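Side-chain contacts in ferritin light chain (PDB 1Z6O), which stores iron in a soluble, non-toxic form as the light chain of a 24-subunit secreted ferritin, where it is thought to aid nucleation of the mineral core: residues Y28-Y31 against G32-N36; L47-E50 against R51-D54; E119-E122 against L123-L126; A160-E164 against E165-E169. One frame throughout, in Å; residues are numbered along the deposited sequence.

Contact 1 of 4, residues Y28-Y31 against G32-N36; sequences YGEY and GSHGN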
loop_
_atom_site.group_PDB
_atom_site.type_symbol
_atom_site.label_atom_id
_atom_site.label_comp_id
_atom_site.label_asym_id
_atom_site.label_seq_id
_atom_site.Cartn_x
_atom_site.Cartn_y
_atom_site.Cartn_z
ATOM N N TYR A 28 51.682 20.963 -9.167
ATOM C CA TYR A 28 51.906 21.789 -7.977
ATOM C C TYR A 28 52.783 20.988 -7.019
ATOM O O TYR A 28 52.963 19.777 -7.203
ATOM C CB TYR A 28 50.581 22.232 -7.325
ATOM C CG TYR A 28 49.723 21.122 -6.763
ATOM C CD1 TYR A 28 49.766 20.802 -5.408
ATOM C CD2 TYR A 28 48.851 20.407 -7.588
ATOM C CE1 TYR A 28 48.950 19.787 -4.879
ATOM C CE2 TYR A 28 48.038 19.397 -7.080
ATOM C CZ TYR A 28 48.091 19.095 -5.728
ATOM O OH TYR A 28 47.280 18.106 -5.223
ATOM N N GLY A 29 53.344 21.656 -6.013
ATOM C CA GLY A 29 54.239 20.972 -5.092
ATOM C C GLY A 29 55.452 20.452 -5.866
ATOM O O GLY A 29 56.109 19.502 -5.456
ATOM N N GLU A 30 55.758 21.068 -6.999
ATOM C CA GLU A 30 56.882 20.598 -7.833
ATOM C C GLU A 30 56.816 19.095 -8.174
ATOM O O GLU A 30 57.845 18.402 -8.272
ATOM C CB GLU A 30 58.212 20.911 -7.146
ATOM C CG GLU A 30 58.473 22.405 -7.016
ATOM C CD GLU A 30 59.790 22.707 -6.340
ATOM O OE1 GLU A 30 59.988 22.242 -5.196
ATOM O OE2 GLU A 30 60.626 23.407 -6.953
ATOM N N TYR A 31 55.599 18.592 -8.351
ATOM C CA TYR A 31 55.397 17.186 -8.687
ATOM C C TYR A 31 56.160 16.873 -9.970
ATOM O O TYR A 31 55.986 17.553 -10.980
ATOM C CB TYR A 31 53.908 16.917 -8.922
ATOM C CG TYR A 31 53.592 15.475 -9.215
ATOM C CD1 TYR A 31 53.512 14.543 -8.186
ATOM C CD2 TYR A 31 53.380 15.042 -10.520
ATOM C CE1 TYR A 31 53.227 13.213 -8.445
ATOM C CE2 TYR A 31 53.093 13.704 -10.795
ATOM C CZ TYR A 31 53.021 12.799 -9.745
ATOM O OH TYR A 31 52.758 11.478 -9.999
ATOM N N GLY A 32 56.997 15.845 -9.937
ATOM C CA GLY A 32 57.746 15.488 -11.127
ATOM C C GLY A 32 59.080 16.211 -11.291
ATOM O O GLY A 32 59.906 15.779 -12.093
ATOM N N SER A 33 59.304 17.291 -10.537
ATOM C CA SER A 33 60.551 18.066 -10.633
ATOM C C SER A 33 61.692 17.542 -9.770
ATOM O O SER A 33 62.846 17.554 -10.188
ATOM C CB SER A 33 60.302 19.531 -10.262
ATOM O OG SER A 33 59.361 20.117 -11.141
ATOM N N HIS A 34 61.375 17.105 -8.559
ATOM C CA HIS A 34 62.395 16.580 -7.657
ATOM C C HIS A 34 62.034 15.143 -7.331
ATOM O O HIS A 34 60.856 14.791 -7.305
ATOM C CB HIS A 34 62.431 17.386 -6.350
ATOM C CG HIS A 34 62.762 18.832 -6.533
ATOM N ND1 HIS A 34 64.045 19.279 -6.777
ATOM C CD2 HIS A 34 61.977 19.936 -6.520
ATOM C CE1 HIS A 34 64.035 20.593 -6.905
ATOM N NE2 HIS A 34 62.792 21.017 -6.754
ATOM N N GLY A 35 63.045 14.316 -7.085
ATOM C CA GLY A 35 62.791 12.932 -6.731
ATOM C C GLY A 35 62.262 12.029 -7.829
ATOM O O GLY A 35 62.159 12.412 -8.993
ATOM N N ASN A 36 61.898 10.817 -7.433
ATOM C CA ASN A 36 61.414 9.818 -8.368
ATOM C C ASN A 36 59.950 9.459 -8.179
ATOM O O ASN A 36 59.490 8.481 -8.759
ATOM C CB ASN A 36 62.228 8.537 -8.204
ATOM C CG ASN A 36 63.706 8.756 -8.431
ATOM O OD1 ASN A 36 64.108 9.338 -9.435
ATOM N ND2 ASN A 36 64.526 8.282 -7.499
#

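Contact 2 of 4, residues L47-E50 against R51-D54; sequences LHLE and RSYD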
loop_
_atom_site.group_PDB
_atom_site.type_symbol
_atom_site.label_atom_id
_atom_site.label_comp_id
_atom_site.label_asym_id
_atom_site.label_seq_id
_atom_site.Cartn_x
_atom_site.Cartn_y
_atom_site.Cartn_z
ATOM N N LEU A 47 53.369 -2.119 -13.326
ATOM C CA LEU A 47 53.462 -3.366 -12.556
ATOM C C LEU A 47 52.061 -3.974 -12.383
ATOM O O LEU A 47 51.885 -5.187 -12.523
ATOM C CB LEU A 47 54.096 -3.102 -11.180
ATOM C CG LEU A 47 54.246 -4.306 -10.232
ATOM C CD1 LEU A 47 55.090 -5.408 -10.887
ATOM C CD2 LEU A 47 54.907 -3.832 -8.930
ATOM N N HIS A 48 51.063 -3.142 -12.083
ATOM C CA HIS A 48 49.705 -3.670 -11.929
ATOM C C HIS A 48 49.201 -4.232 -13.252
ATOM O O HIS A 48 48.516 -5.246 -13.281
ATOM C CB HIS A 48 48.722 -2.588 -11.450
ATOM C CG HIS A 48 48.763 -2.346 -9.970
ATOM N ND1 HIS A 48 49.680 -1.504 -9.377
ATOM C CD2 HIS A 48 48.007 -2.853 -8.964
ATOM C CE1 HIS A 48 49.486 -1.501 -8.067
ATOM N NE2 HIS A 48 48.478 -2.313 -7.792
ATOM N N LEU A 49 49.534 -3.564 -14.350
ATOM C CA LEU A 49 49.085 -4.022 -15.665
ATOM C C LEU A 49 49.651 -5.411 -15.967
ATOM O O LEU A 49 48.927 -6.321 -16.383
ATOM C CB LEU A 49 49.536 -3.017 -16.737
ATOM C CG LEU A 49 49.241 -3.369 -18.200
ATOM C CD1 LEU A 49 47.730 -3.604 -18.399
ATOM C CD2 LEU A 49 49.732 -2.216 -19.088
ATOM N N GLU A 50 50.951 -5.573 -15.755
ATOM C CA GLU A 50 51.604 -6.855 -15.995
ATOM C C GLU A 50 51.027 -7.927 -15.081
ATOM O O GLU A 50 50.731 -9.037 -15.526
ATOM C CB GLU A 50 53.121 -6.735 -15.757
ATOM C CG GLU A 50 53.770 -5.741 -16.722
ATOM C CD GLU A 50 55.210 -5.373 -16.358
ATOM O OE1 GLU A 50 55.588 -5.491 -15.167
ATOM O OE2 GLU A 50 55.952 -4.939 -17.271
ATOM N N ARG A 51 50.872 -7.611 -13.801
ATOM C CA ARG A 51 50.324 -8.609 -12.889
ATOM C C ARG A 51 48.872 -8.949 -13.213
ATOM O O ARG A 51 48.466 -10.097 -13.013
ATOM C CB ARG A 51 50.424 -8.151 -11.426
ATOM C CG ARG A 51 51.845 -8.107 -10.886
ATOM C CD ARG A 51 52.556 -9.458 -11.017
ATOM N NE ARG A 51 53.897 -9.386 -10.437
ATOM C CZ ARG A 51 54.937 -10.099 -10.854
ATOM N NH1 ARG A 51 54.803 -10.951 -11.863
ATOM N NH2 ARG A 51 56.119 -9.947 -10.266
ATOM N N SER A 52 48.085 -7.985 -13.709
ATOM C CA SER A 52 46.693 -8.314 -14.020
ATOM C C SER A 52 46.652 -9.442 -15.043
ATOM O O SER A 52 45.849 -10.369 -14.917
ATOM C CB SER A 52 45.892 -7.097 -14.540
ATOM O OG SER A 52 46.281 -6.699 -15.843
ATOM N N TYR A 53 47.515 -9.378 -16.051
ATOM C CA TYR A 53 47.539 -10.434 -17.058
ATOM C C TYR A 53 48.183 -11.730 -16.538
ATOM O O TYR A 53 47.782 -12.815 -16.950
ATOM C CB TYR A 53 48.192 -9.919 -18.361
ATOM C CG TYR A 53 47.173 -9.178 -19.215
ATOM C CD1 TYR A 53 47.231 -7.787 -19.393
ATOM C CD2 TYR A 53 46.122 -9.873 -19.813
ATOM C CE1 TYR A 53 46.257 -7.114 -20.154
ATOM C CE2 TYR A 53 45.151 -9.215 -20.565
ATOM C CZ TYR A 53 45.223 -7.845 -20.735
ATOM O OH TYR A 53 44.264 -7.232 -21.507
ATOM N N ASP A 54 49.152 -11.641 -15.623
ATOM C CA ASP A 54 49.727 -12.867 -15.037
ATOM C C ASP A 54 48.609 -13.602 -14.269
ATOM O O ASP A 54 48.446 -14.818 -14.379
ATOM C CB ASP A 54 50.841 -12.560 -14.014
ATOM C CG ASP A 54 52.123 -12.057 -14.656
ATOM O OD1 ASP A 54 52.375 -12.396 -15.828
ATOM O OD2 ASP A 54 52.889 -11.335 -13.976
HETATM O O HOH W 1 51.874 -10.128 -17.623
#

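Contact 3 of 4, residues E119-E122 against L123-L126; sequences ENHE and LEAL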
loop_
_atom_site.group_PDB
_atom_site.type_symbol
_atom_site.label_atom_id
_atom_site.label_comp_id
_atom_site.label_asym_id
_atom_site.label_seq_id
_atom_site.Cartn_x
_atom_site.Cartn_y
_atom_site.Cartn_z
ATOM N N GLU A 119 51.369 -22.339 -14.933
ATOM C CA GLU A 119 51.148 -23.772 -14.690
ATOM C C GLU A 119 51.785 -24.184 -13.364
ATOM O O GLU A 119 52.978 -24.463 -13.307
ATOM C CB GLU A 119 51.747 -24.614 -15.832
ATOM C CG GLU A 119 51.275 -24.211 -17.229
ATOM C CD GLU A 119 52.105 -23.090 -17.859
ATOM O OE1 GLU A 119 52.963 -22.496 -17.170
ATOM O OE2 GLU A 119 51.893 -22.794 -19.056
ATOM N N ASN A 120 50.991 -24.230 -12.299
ATOM C CA ASN A 120 51.514 -24.583 -10.976
ATOM C C ASN A 120 50.534 -25.460 -10.231
ATOM O O ASN A 120 49.344 -25.446 -10.530
ATOM C CB ASN A 120 51.665 -23.344 -10.083
ATOM C CG ASN A 120 52.661 -22.338 -10.601
ATOM O OD1 ASN A 120 53.841 -22.639 -10.772
ATOM N ND2 ASN A 120 52.189 -21.110 -10.826
ATOM N N HIS A 121 51.026 -26.201 -9.242
ATOM C CA HIS A 121 50.118 -26.966 -8.407
ATOM C C HIS A 121 49.559 -25.917 -7.420
ATOM O O HIS A 121 50.048 -24.782 -7.376
ATOM C CB HIS A 121 50.830 -28.140 -7.703
ATOM C CG HIS A 121 51.970 -27.753 -6.809
ATOM N ND1 HIS A 121 53.250 -28.237 -6.998
ATOM C CD2 HIS A 121 52.007 -27.039 -5.658
ATOM C CE1 HIS A 121 54.021 -27.842 -6.001
ATOM N NE2 HIS A 121 53.291 -27.114 -5.173
ATOM N N GLU A 122 48.539 -26.277 -6.653
ATOM C CA GLU A 122 47.883 -25.335 -5.750
ATOM C C GLU A 122 48.762 -24.572 -4.764
ATOM O O GLU A 122 48.648 -23.351 -4.657
ATOM C CB GLU A 122 46.752 -26.042 -4.997
ATOM C CG GLU A 122 45.616 -26.511 -5.902
ATOM C CD GLU A 122 45.903 -27.847 -6.597
ATOM O OE1 GLU A 122 47.033 -28.371 -6.479
ATOM O OE2 GLU A 122 44.984 -28.373 -7.260
ATOM N N LEU A 123 49.628 -25.269 -4.037
ATOM C CA LEU A 123 50.493 -24.578 -3.076
ATOM C C LEU A 123 51.440 -23.609 -3.792
ATOM O O LEU A 123 51.625 -22.473 -3.350
ATOM C CB LEU A 123 51.300 -25.583 -2.241
ATOM C CG LEU A 123 52.314 -24.955 -1.266
ATOM C CD1 LEU A 123 51.605 -24.019 -0.283
ATOM C CD2 LEU A 123 53.040 -26.065 -0.504
ATOM N N GLU A 124 52.045 -24.052 -4.889
ATOM C CA GLU A 124 52.948 -23.180 -5.652
ATOM C C GLU A 124 52.236 -21.917 -6.127
ATOM O O GLU A 124 52.804 -20.823 -6.082
ATOM C CB GLU A 124 53.460 -23.855 -6.929
ATOM C CG GLU A 124 54.489 -24.929 -6.792
ATOM C CD GLU A 124 54.888 -25.484 -8.164
ATOM O OE1 GLU A 124 53.986 -25.901 -8.939
ATOM O OE2 GLU A 124 56.101 -25.494 -8.471
ATOM N N ALA A 125 51.018 -22.081 -6.635
ATOM C CA ALA A 125 50.257 -20.937 -7.151
ATOM C C ALA A 125 49.946 -19.925 -6.050
ATOM O O ALA A 125 50.065 -18.720 -6.262
ATOM C CB ALA A 125 48.949 -21.419 -7.820
ATOM N N LEU A 126 49.529 -20.407 -4.881
ATOM C CA LEU A 126 49.231 -19.502 -3.771
ATOM C C LEU A 126 50.506 -18.818 -3.280
ATOM O O LEU A 126 50.480 -17.642 -2.912
ATOM C CB LEU A 126 48.591 -20.262 -2.606
ATOM C CG LEU A 126 47.190 -20.842 -2.826
ATOM C CD1 LEU A 126 46.836 -21.734 -1.642
ATOM C CD2 LEU A 126 46.178 -19.745 -2.966
#

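Contact 4 of 4, residues A160-E164 against E165-E169; sequences AQYLE and EEFIE. With CA (calcium ion), chain Z; FE (Fe (III) ion), chain Y.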
loop_
_atom_site.group_PDB
_atom_site.type_symbol
_atom_site.label_atom_id
_atom_site.label_comp_id
_atom_site.label_asym_id
_atom_site.label_seq_id
_atom_site.Cartn_x
_atom_site.Cartn_y
_atom_site.Cartn_z
ATOM N N ALA A 160 51.171 10.375 -0.871
ATOM C CA ALA A 160 51.202 9.514 0.314
ATOM C C ALA A 160 49.794 9.087 0.757
ATOM O O ALA A 160 49.549 7.905 1.008
ATOM C CB ALA A 160 51.925 10.227 1.468
ATOM N N GLN A 161 48.870 10.043 0.848
ATOM C CA GLN A 161 47.502 9.733 1.279
ATOM C C GLN A 161 46.794 8.864 0.234
ATOM O O GLN A 161 46.014 7.976 0.586
ATOM C CB GLN A 161 46.710 11.031 1.526
ATOM C CG GLN A 161 45.192 10.826 1.698
ATOM C CD GLN A 161 44.752 10.300 3.077
ATOM O OE1 GLN A 161 45.536 9.737 3.860
ATOM N NE2 GLN A 161 43.467 10.474 3.366
ATOM N N TYR A 162 47.053 9.125 -1.047
ATOM C CA TYR A 162 46.458 8.313 -2.119
ATOM C C TYR A 162 46.904 6.848 -1.948
ATOM O O TYR A 162 46.085 5.925 -2.001
ATOM C CB TYR A 162 46.911 8.843 -3.487
ATOM C CG TYR A 162 46.573 7.942 -4.662
ATOM C CD1 TYR A 162 45.251 7.603 -4.957
ATOM C CD2 TYR A 162 47.576 7.463 -5.499
ATOM C CE1 TYR A 162 44.939 6.799 -6.075
ATOM C CE2 TYR A 162 47.278 6.670 -6.613
ATOM C CZ TYR A 162 45.964 6.345 -6.890
ATOM O OH TYR A 162 45.692 5.558 -7.985
ATOM N N LEU A 163 48.199 6.628 -1.731
ATOM C CA LEU A 163 48.697 5.265 -1.537
ATOM C C LEU A 163 48.117 4.645 -0.266
ATOM O O LEU A 163 47.721 3.479 -0.262
ATOM C CB LEU A 163 50.232 5.251 -1.457
ATOM C CG LEU A 163 50.954 5.613 -2.764
ATOM C CD1 LEU A 163 52.447 5.815 -2.488
ATOM C CD2 LEU A 163 50.728 4.492 -3.802
ATOM N N GLU A 164 48.067 5.421 0.813
ATOM C CA GLU A 164 47.536 4.925 2.080
ATOM C C GLU A 164 46.098 4.455 1.945
ATOM O O GLU A 164 45.747 3.365 2.390
ATOM C CB GLU A 164 47.605 6.022 3.160
ATOM C CG GLU A 164 49.042 6.294 3.640
ATOM C CD GLU A 164 49.182 7.547 4.500
ATOM O OE1 GLU A 164 48.162 8.158 4.884
ATOM O OE2 GLU A 164 50.333 7.927 4.793
ATOM N N GLU A 165 45.274 5.281 1.311
ATOM C CA GLU A 165 43.855 4.990 1.154
ATOM C C GLU A 165 43.488 3.939 0.106
ATOM O O GLU A 165 42.650 3.074 0.347
ATOM C CB GLU A 165 43.111 6.279 0.793
ATOM C CG GLU A 165 43.103 7.343 1.876
ATOM C CD GLU A 165 42.072 7.050 2.947
ATOM O OE1 GLU A 165 41.078 6.373 2.618
ATOM O OE2 GLU A 165 42.241 7.505 4.100
ATOM N N GLU A 166 44.112 4.019 -1.057
ATOM C CA GLU A 166 43.756 3.125 -2.151
ATOM C C GLU A 166 44.548 1.846 -2.299
ATOM O O GLU A 166 44.117 0.944 -3.011
ATOM C CB GLU A 166 43.829 3.902 -3.470
ATOM C CG GLU A 166 42.940 5.129 -3.495
ATOM C CD GLU A 166 41.483 4.783 -3.247
ATOM O OE1 GLU A 166 40.957 3.884 -3.943
ATOM O OE2 GLU A 166 40.865 5.404 -2.357
ATOM N N PHE A 167 45.702 1.755 -1.649
ATOM C CA PHE A 167 46.520 0.557 -1.798
ATOM C C PHE A 167 46.946 -0.109 -0.501
ATOM O O PHE A 167 46.679 -1.284 -0.266
ATOM C CB PHE A 167 47.790 0.887 -2.597
ATOM C CG PHE A 167 47.514 1.326 -4.009
ATOM C CD1 PHE A 167 47.185 2.655 -4.291
ATOM C CD2 PHE A 167 47.491 0.392 -5.043
ATOM C CE1 PHE A 167 46.827 3.048 -5.591
ATOM C CE2 PHE A 167 47.133 0.771 -6.343
ATOM C CZ PHE A 167 46.799 2.104 -6.615
ATOM N N ILE A 168 47.620 0.670 0.331
ATOM C CA ILE A 168 48.196 0.182 1.571
ATOM C C ILE A 168 47.261 -0.515 2.559
ATOM O O ILE A 168 47.590 -1.592 3.058
ATOM C CB ILE A 168 48.984 1.347 2.222
ATOM C CG1 ILE A 168 50.215 1.638 1.344
ATOM C CG2 ILE A 168 49.395 1.006 3.662
ATOM C CD1 ILE A 168 50.963 2.937 1.694
ATOM N N GLU A 169 46.095 0.059 2.830
ATOM C CA GLU A 169 45.175 -0.579 3.775
ATOM C C GLU A 169 44.766 -1.965 3.309
ATOM O O GLU A 169 44.829 -2.930 4.068
ATOM C CB GLU A 169 43.902 0.243 3.961
ATOM C CG GLU A 169 44.109 1.683 4.345
ATOM C CD GLU A 169 42.786 2.411 4.574
ATOM O OE1 GLU A 169 41.859 2.241 3.748
ATOM O OE2 GLU A 169 42.678 3.158 5.574
HETATM CA CA CA Z . 46.522 9.105 6.103
HETATM FE FE FE Y . 40.467 7.893 5.319
#

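Contact 1 of 4, residues Y28-Y31 against G32-N36
With chi1 at -65° in Glu30 and -61° in His34, each side chain leaves its backbone with CG opposite the carbonyl carbon, and the extended Glu30 chain carries its carboxylate to the edge of the imidazole. There Glu30 OE2 accepts a weak hydrogen bond of 3.2 Å from His34 NE2, while Glu30 OE1 lies 3.3 Å from His34 CD2. The carboxylate and ring planes are turned 65° apart, so the acid meets the ring edge without lying flat against it. Replacing His34 with an alanine would probably leave the Glu30 carboxylate without this partner and free to swing into solvent.

The backbone itself folds into a type II beta turn over residues 30-33, closed by Ser33 N donating to Glu30 O at 2.9 Å. Gly32 holds the third position, where a side chain would jam against the carbonyl oxygen of Tyr31; glycine is therefore the natural residue. Glu30 CB and Ser33 CB lie 4.0 Å apart, and serine, small and with a polar hydroxyl, suits this exposed turn. In the turn just before, Tyr31 N bonds to Tyr28 O, and Gly29 and Glu30 both have positive phi.

The Tyr31 ring packs against Ala38 and Leu41 of helix 37-61 and Ile159 of helix 157-190. Tyr28 packs on Glu158 of helix 157-190 and meets Phe141 and Ala172 of a second light-chain subunit, so this loop leads into helix 37-61 while lying at a subunit boundary.

Contact 2 of 4, residues L47-E50 against R51-D54
In helix 37-61, the first long helix of the ferritin four-helix bundle, residues Leu47-Glu50 and Arg51-Asp54 form successive turns linked by i to i+4 hydrogen bonds. Arg51 N reaches Leu47 O at 2.9 Å and Ser52 N reaches His48 O at 2.8 Å.

The next turn is modified by a side chain. With chi1 at 71°, Ser52 OG sits between its own backbone N and carbonyl carbon, and from there it donates to Leu49 O at 2.7 Å, three residues back. The same oxygen receives only a weak bond from Tyr53 N, at 3.4 Å. Serine suits this buried place because it is small and its hydroxyl is satisfied by its own helix. Glu50 O likewise has two donors: Asp54 N and a water that also donates to Asp54 OD1, bridging backbone and carboxylate.

On one flank, the bend of Arg51 at chi2 (-56°) swings its guanidinium out beside the helix, where NH1 forms a salt bridge of 2.9 Å with Asp54 OD2 of the next turn, met at the guanidinium edge. The aliphatic Leu47 CD1 lies 4.2 Å from Arg51 NE. On another flank, Leu49 and Tyr53 run side by side in the same direction, CD1 and CE1 4.2 Å apart, and the Tyr53 hydroxyl is hydrogen-bonded to Ser36 of a ferritin heavy chain. The whole is a long helix of the ferritin four-helix bundle, paired with helix 122-148 through the Arg51 NH2 salt bridge to Glu135 and meeting a heavy chain through Leu49 and Tyr53.

Contact 3 of 4, residues E119-E122 against L123-L126
His121 and Glu124 meet at the N-cap of helix 122-148, and the bond between them is the one a capping box makes from the N-cap amide to the third residue of the helix. His121 N donates to Glu124 OE1 at 3.0 Å, almost straight at 167°; Glu124 OE1 accepts with its anti lone pair, the one away from OE2. Glutamate is apt here: it sits near the positive end of the helix dipole, which probably favours its negative charge.

His121, with chi1 at 59°, lays its imidazole against the first helical turn. Glu124 CG lies over one face of the ring, while Leu123 N approaches the ring edge. This pair is close-packed, yet it stands on the partly exposed side, touched by Val8 of a third light-chain subunit.

The other side is buried but meets more lightly. Asn120 CB comes within 4.0 Å of Ala125 CB, and the Asn120 amide is held by Thr117 O through ND2 and by Tyr5 of that third subunit through OD1. Ala125 fits against Phe76; alanine suits the place, since a larger side chain would probably crowd helix 70-96. Leu126 fills the space between that helix and helix 157-190, and Glu122 is buried with Arg69 as its salt-bridge partner. Ala125 N closes the first turn by donating to His121 O at 3.0 Å.

Contact 4 of 4, residues A160-E164 against E165-E169
Gln161 and Glu164, one turn apart, both bind the calcium ion, Gln161 OE1 at 2.5 Å and Glu164 through its own OE1, and the same two residues of two neighbouring light chains complete six oxygen ligands. Glu165 OE2 binds the iron(III) ion at 2.2 Å, again joined by Glu165 of both those subunits. Such threefold sharing is the mark of a ferritin threefold channel. The bend of Glu165 at its second torsion (chi2 -79°) lays its CG 3.6 Å from Gln161 CD as its carboxylate goes to the iron. Second-shell bonds fix the ligands: Glu164 OE2 accepts from His144 of helix 122-148, and the Gln161 amide pairs with Glu169 of a second light-chain subunit.

The backbone widens here into a pi-type turn. Leu163 O accepts both Phe167 N, at 3.0 Å, and Ile168 N, at 2.9 Å, so one carbonyl serves two amides.

Behind the metal face, Phe167 offers its ring edge to the face of Tyr162 in an offset edge-to-face pair, centroids 5.5 Å apart and planes at 79°. Glu166 CG rests 3.7 Å from Tyr162 CE1, and Leu163 CD2 packs 4.0 Å from Phe167 CD1. A leucine in place of Tyr162 would probably deprive Asp89 of its hydroxyl partner and the Phe167 edge of the ring face it meets. Tyr162 and Phe167 both touch Ile90 of helix 70-96, while Leu163 lies on Ile143 of helix 122-148: this part of helix 157-190 thus faces the bundle core on one side and the subunit junction on the other.

Overall arrangement
Contact 4 is the one that binds the metals, and contact 2 is tied to it directly: His48 NE2 packs 3.7 Å from Phe167 CE2, joining helix 37-61 to helix 157-190 although the contact centres are 19 Å apart. Contact 1, in the loop leading into helix 37-61, comes within about 8 Å of contact 4 at the nearest atoms, and both touch the second light-chain subunit. Contact 3 lies across the chain's centre from contact 1, about 41 Å away between centres, and about 29 Å from contact 4; it shares the third subunit with the latter. Contacts 2 and 3 each also meet a ferritin heavy chain.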